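Local coordinates for phospho-2-dehydro-3-deoxyheptonate aldolase (Francisella tularensis, PDB 3TQK), which probably catalyses the stereospecific condensation of phosphoenolpyruvate with D-erythrose 4-phosphate to give DAHP, the first step of chorismate biosynthesis, at residues A[296-301]-A[323-328]; A[56-61]-A[319-324]. All blocks are in the same frame, centred on the assembly; numbering follows the deposited sequence.

Interaction 1 of 2, residues A[296-301]-A[323-328]. With MN (manganese (II) ion), chain B.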
loop_
_atom_site.group_PDB
_atom_site.type_symbol
_atom_site.label_atom_id
_atom_site.label_comp_id
_atom_site.label_asym_id
_atom_site.label_seq_id
_atom_site.Cartn_x
_atom_site.Cartn_y
_atom_site.Cartn_z
ATOM N N VAL A 296 -5.271 -20.876 11.902
ATOM C CA VAL A 296 -6.405 -20.529 11.064
ATOM C C VAL A 296 -7.016 -19.207 11.523
ATOM O O VAL A 296 -6.741 -18.735 12.634
ATOM C CB VAL A 296 -7.473 -21.639 11.067
ATOM C CG1 VAL A 296 -6.894 -22.927 10.501
ATOM C CG2 VAL A 296 -8.032 -21.870 12.482
HETATM N N MSE A 297 -7.809 -18.597 10.646
HETATM C CA MSE A 297 -8.638 -17.445 11.008
HETATM C C MSE A 297 -10.088 -17.814 10.799
HETATM O O MSE A 297 -10.425 -18.454 9.811
HETATM C CB MSE A 297 -8.329 -16.231 10.145
HETATM C CG MSE A 297 -6.853 -15.986 9.889
HETATM SE SE MSE A 297 -6.551 -14.187 9.182
HETATM C CE MSE A 297 -7.256 -13.154 10.695
ATOM N N ILE A 298 -10.938 -17.410 11.737
ATOM C CA ILE A 298 -12.371 -17.630 11.649
ATOM C C ILE A 298 -13.066 -16.303 11.901
ATOM O O ILE A 298 -12.689 -15.574 12.817
ATOM C CB ILE A 298 -12.843 -18.599 12.732
ATOM C CG1 ILE A 298 -12.177 -19.961 12.570
ATOM C CG2 ILE A 298 -14.373 -18.723 12.717
ATOM C CD1 ILE A 298 -12.359 -20.843 13.781
ATOM N N GLU A 299 -14.067 -15.983 11.085
ATOM C CA GLU A 299 -14.874 -14.781 11.294
ATOM C C GLU A 299 -16.143 -15.187 12.032
ATOM O O GLU A 299 -16.956 -15.952 11.518
ATOM C CB GLU A 299 -15.162 -14.044 9.971
ATOM C CG GLU A 299 -13.990 -13.152 9.518
ATOM C CD GLU A 299 -14.285 -12.297 8.281
ATOM O OE1 GLU A 299 -14.867 -12.808 7.294
ATOM O OE2 GLU A 299 -13.902 -11.106 8.293
ATOM N N SER A 300 -16.271 -14.696 13.260
ATOM C CA SER A 300 -17.254 -15.195 14.210
ATOM C C SER A 300 -17.878 -14.049 15.002
ATOM O O SER A 300 -17.212 -13.055 15.289
ATOM C CB SER A 300 -16.556 -16.171 15.169
ATOM O OG SER A 300 -17.330 -16.437 16.328
ATOM N N ASN A 301 -19.146 -14.191 15.370
ATOM C CA ASN A 301 -19.828 -13.166 16.183
ATOM C C ASN A 301 -20.920 -13.807 17.042
ATOM O O ASN A 301 -21.042 -15.029 17.078
ATOM C CB ASN A 301 -20.405 -12.056 15.280
ATOM C CG ASN A 301 -20.269 -10.645 15.888
ATOM O OD1 ASN A 301 -20.407 -10.442 17.103
ATOM N ND2 ASN A 301 -20.010 -9.665 15.026
ATOM N N LYS A 323 -20.091 -11.546 6.567
ATOM C CA LYS A 323 -20.885 -12.546 7.268
ATOM C C LYS A 323 -20.002 -13.371 8.203
ATOM O O LYS A 323 -18.931 -13.836 7.812
ATOM C CB LYS A 323 -21.620 -13.443 6.261
ATOM C CG LYS A 323 -22.727 -12.707 5.487
ATOM C CD LYS A 323 -23.287 -13.502 4.292
ATOM C CE LYS A 323 -24.442 -12.743 3.625
ATOM N NZ LYS A 323 -24.742 -13.207 2.243
ATOM N N CYS A 324 -20.449 -13.515 9.447
ATOM C CA CYS A 324 -19.739 -14.285 10.460
ATOM C C CYS A 324 -20.583 -15.477 10.899
ATOM O O CYS A 324 -21.820 -15.425 10.854
ATOM C CB CYS A 324 -19.463 -13.405 11.680
ATOM S SG CYS A 324 -18.421 -11.949 11.364
ATOM N N VAL A 325 -19.917 -16.545 11.335
ATOM C CA VAL A 325 -20.607 -17.649 12.012
ATOM C C VAL A 325 -20.978 -17.228 13.440
ATOM O O VAL A 325 -20.350 -16.341 14.012
ATOM C CB VAL A 325 -19.769 -18.955 12.028
ATOM C CG1 VAL A 325 -19.427 -19.378 10.611
ATOM C CG2 VAL A 325 -18.491 -18.796 12.862
ATOM N N ASP A 326 -22.018 -17.836 14.005
ATOM C CA ASP A 326 -22.367 -17.560 15.406
ATOM C C ASP A 326 -21.397 -18.295 16.357
ATOM O O ASP A 326 -20.547 -19.068 15.907
ATOM C CB ASP A 326 -23.860 -17.838 15.708
ATOM C CG ASP A 326 -24.278 -19.287 15.468
ATOM O OD1 ASP A 326 -23.547 -20.212 15.879
ATOM O OD2 ASP A 326 -25.372 -19.493 14.893
ATOM N N PHE A 327 -21.509 -18.023 17.655
ATOM C CA PHE A 327 -20.586 -18.583 18.649
ATOM C C PHE A 327 -20.740 -20.094 18.824
ATOM O O PHE A 327 -19.753 -20.813 18.977
ATOM C CB PHE A 327 -20.761 -17.901 20.006
ATOM C CG PHE A 327 -19.622 -18.159 20.951
ATOM C CD1 PHE A 327 -18.438 -17.449 20.830
ATOM C CD2 PHE A 327 -19.725 -19.123 21.942
ATOM C CE1 PHE A 327 -17.381 -17.684 21.690
ATOM C CE2 PHE A 327 -18.668 -19.365 22.806
ATOM C CZ PHE A 327 -17.498 -18.645 22.676
ATOM N N GLU A 328 -21.983 -20.562 18.815
ATOM C CA GLU A 328 -22.273 -21.988 18.893
ATOM C C GLU A 328 -21.458 -22.731 17.843
ATOM O O GLU A 328 -20.778 -23.702 18.167
ATOM C CB GLU A 328 -23.772 -22.220 18.693
ATOM C CG GLU A 328 -24.245 -23.667 18.758
ATOM C CD GLU A 328 -25.758 -23.769 18.634
ATOM O OE1 GLU A 328 -26.396 -22.726 18.365
ATOM O OE2 GLU A 328 -26.312 -24.877 18.802
HETATM MN MN MN B . -13.840 -9.642 6.887
#
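C324 lays its CB over the backbone between E299 and N301. C324 CB lies 3.7 Å from S300 C and also touches N301 CB. Its SG stands beside the backbone N of its own residue (chi1 -61°), which brings it alongside the CB of E299. V325 takes the other flank. V325 CG2 reaches I298 CG2 at 4.1 Å and S300 CB at 4.0 Å. The side chains of I298 and V325 cross at about a right angle.

Two backbone hydrogen bonds hold the segments in register as a single bridge between S300 and V325. V325 N donates to E299 O at 3.0 Å. N301 N donates to V325 O at 2.8 Å. CA-H...O contacts flank them, one from S300 CA to V325 O and one from D326 CA to N301 O. The end-to-end directions of the touching parts, I298 to N301 and K323 to F327, are 80° apart, and no second bridge follows.

The E299 side chain runs out, extended beyond CG, to the metal, where E299 OE2 binds manganese at 2.0 Å. OE1 is hydrogen-bonded to S265, so both oxygens are held. The backbone of E299 is held too: its O accepts from V325 N, and its N is hydrogen-bonded to Q276. S300 OG is hydrogen-bonded to Y69 and T330.

D326 is the N-cap of helix 327-344, with OD1 accepting from E329 N. E299, toward the C-terminal end of the last barrel strand, is a metal ligand, and the residues that lead into the C-terminal helix lie across the exit of that strand. Ligands at the C-terminal end of the strands are characteristic of the TIM-barrel active site.

Interaction 2 of 2, residues A[56-61]-A[319-324]. With MN (manganese (II) ion), chain B.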
loop_
_atom_site.group_PDB
_atom_site.type_symbol
_atom_site.label_atom_id
_atom_site.label_comp_id
_atom_site.label_asym_id
_atom_site.label_seq_id
_atom_site.Cartn_x
_atom_site.Cartn_y
_atom_site.Cartn_z
ATOM N N GLY A 56 -12.900 -14.008 15.683
ATOM C CA GLY A 56 -13.713 -12.911 16.167
ATOM C C GLY A 56 -14.504 -12.278 15.052
ATOM O O GLY A 56 -14.561 -12.824 13.950
ATOM N N PRO A 57 -15.139 -11.133 15.342
ATOM C CA PRO A 57 -15.954 -10.395 14.377
ATOM C C PRO A 57 -15.162 -9.929 13.165
ATOM O O PRO A 57 -13.959 -9.679 13.274
ATOM C CB PRO A 57 -16.429 -9.190 15.185
ATOM C CG PRO A 57 -16.399 -9.650 16.597
ATOM C CD PRO A 57 -15.218 -10.539 16.689
ATOM N N CYS A 58 -15.837 -9.807 12.023
ATOM C CA CYS A 58 -15.193 -9.287 10.813
ATOM C C CYS A 58 -14.519 -7.958 11.143
ATOM O O CYS A 58 -13.327 -7.782 10.896
ATOM C CB CYS A 58 -16.206 -9.108 9.672
ATOM S SG CYS A 58 -15.521 -8.225 8.219
ATOM N N SER A 59 -15.297 -7.045 11.724
ATOM C CA SER A 59 -14.799 -5.741 12.155
ATOM C C SER A 59 -15.602 -5.292 13.372
ATOM O O SER A 59 -16.776 -5.632 13.498
ATOM C CB SER A 59 -14.981 -4.724 11.034
ATOM O OG SER A 59 -16.373 -4.547 10.774
ATOM N N ILE A 60 -14.967 -4.545 14.273
ATOM C CA ILE A 60 -15.670 -4.053 15.453
ATOM C C ILE A 60 -16.476 -2.800 15.072
ATOM O O ILE A 60 -15.976 -1.903 14.379
ATOM C CB ILE A 60 -14.699 -3.738 16.614
ATOM C CG1 ILE A 60 -13.897 -4.999 17.019
ATOM C CG2 ILE A 60 -15.447 -3.132 17.820
ATOM C CD1 ILE A 60 -14.694 -6.115 17.685
ATOM N N HIS A 61 -17.741 -2.781 15.480
ATOM C CA HIS A 61 -18.575 -1.580 15.407
ATOM C C HIS A 61 -19.281 -1.286 16.732
ATOM O O HIS A 61 -19.810 -0.196 16.908
ATOM C CB HIS A 61 -19.584 -1.695 14.255
ATOM C CG HIS A 61 -20.801 -2.501 14.576
ATOM N ND1 HIS A 61 -20.850 -3.870 14.430
ATOM C CD2 HIS A 61 -22.027 -2.124 15.016
ATOM C CE1 HIS A 61 -22.050 -4.303 14.780
ATOM N NE2 HIS A 61 -22.784 -3.265 15.135
ATOM N N SER A 319 -22.769 -8.929 12.587
ATOM C CA SER A 319 -21.804 -8.200 11.774
ATOM C C SER A 319 -22.476 -7.156 10.894
ATOM O O SER A 319 -23.524 -7.394 10.302
ATOM C CB SER A 319 -20.993 -9.135 10.882
ATOM O OG SER A 319 -20.041 -8.399 10.129
ATOM N N VAL A 320 -21.838 -5.997 10.832
ATOM C CA VAL A 320 -22.242 -4.897 9.976
ATOM C C VAL A 320 -21.414 -4.886 8.678
ATOM O O VAL A 320 -21.681 -4.092 7.777
ATOM C CB VAL A 320 -22.088 -3.572 10.757
ATOM C CG1 VAL A 320 -20.996 -2.688 10.151
ATOM C CG2 VAL A 320 -23.430 -2.875 10.903
ATOM N N THR A 321 -20.415 -5.771 8.603
ATOM C CA THR A 321 -19.590 -5.956 7.407
ATOM C C THR A 321 -19.749 -7.406 6.897
ATOM O O THR A 321 -20.856 -7.803 6.526
ATOM C CB THR A 321 -18.093 -5.564 7.667
ATOM O OG1 THR A 321 -17.587 -6.257 8.817
ATOM C CG2 THR A 321 -17.963 -4.070 7.889
ATOM N N ASP A 322 -18.675 -8.202 6.890
ATOM C CA ASP A 322 -18.742 -9.552 6.309
ATOM C C ASP A 322 -19.563 -10.503 7.192
ATOM O O ASP A 322 -19.718 -10.290 8.398
ATOM C CB ASP A 322 -17.342 -10.150 6.062
ATOM C CG ASP A 322 -16.531 -9.394 4.978
ATOM O OD1 ASP A 322 -17.127 -8.835 4.023
ATOM O OD2 ASP A 322 -15.286 -9.399 5.078
ATOM N N LYS A 323 -20.091 -11.546 6.567
ATOM C CA LYS A 323 -20.885 -12.546 7.268
ATOM C C LYS A 323 -20.002 -13.371 8.203
ATOM O O LYS A 323 -18.931 -13.836 7.812
ATOM C CB LYS A 323 -21.620 -13.443 6.261
ATOM C CG LYS A 323 -22.727 -12.707 5.487
ATOM C CD LYS A 323 -23.287 -13.502 4.292
ATOM C CE LYS A 323 -24.442 -12.743 3.625
ATOM N NZ LYS A 323 -24.742 -13.207 2.243
ATOM N N CYS A 324 -20.449 -13.515 9.447
ATOM C CA CYS A 324 -19.739 -14.285 10.460
ATOM C C CYS A 324 -20.583 -15.477 10.899
ATOM O O CYS A 324 -21.820 -15.425 10.854
ATOM C CB CYS A 324 -19.463 -13.405 11.680
ATOM S SG CYS A 324 -18.421 -11.949 11.364
HETATM MN MN MN B . -13.840 -9.642 6.887
HETATM O O HOH W 1 -18.075 -8.167 12.197
#
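C58 SG and D322 OD2 both bind the manganese ion, at 2.6 Å and 2.3 Å. The two ligands come from loops far apart in sequence. C58 SG is anti to its own backbone N (chi1 171°), and this turns the sulfur toward D322 and the metal. H266 and E299 supply further protein ligands.

The sulfur has a second tie in the model. D322 N points at C58 SG at 3.4 Å (N-H...S 153°), although the position of the sulfur is less sure. C58 N in turn makes a weak hydrogen bond to C324 SG. C58 therefore meets the 319-324 loop through its backbone N and, less surely, through its sulfur.

The next shell shapes the 319-324 loop. S319 OG accepts from T321 N, forming an ST turn, and donates to D322 O at 2.6 Å. The same hydroxyl accepts from a water, which also takes the N-H of S59. One hydroxyl thus links the turn, the carbonyl of a metal ligand and the 56-61 loop.

Farther out, V320 CB lies over one face of the H61 ring, 4.1 Å from its centroid and 17° off the normal. This CH-pi contact is offset toward the ring rim, near ND1. Outside the pair, R89 bonds to the carbonyls of P57 and C58, and N306 to that of T321.

A divalent metal held by Cys, His, Glu and Asp at the C-terminal end of the barrel is the metal site of class-I DAHP synthases.

How the interactions relate
From the N terminus, strand 51-56 comes first and runs into the loop that holds C58. The chain then passes round the barrel, through 257 residues, before 319-324 returns to this loop and interaction 2 closes. Interaction 1 closes a much shorter loop of 21 residues, from the end of strand 293-299 to 323-328. Its first segment lies within the long span of interaction 2, but its second ends beyond it, so the two loops cross. They share K323 and C324. Strands 51-56 and 293-299 are neighbours that close the barrel, and G56 probably hydrogen-bonds to I298 and S300. Both contacts supply ligands to one manganese ion.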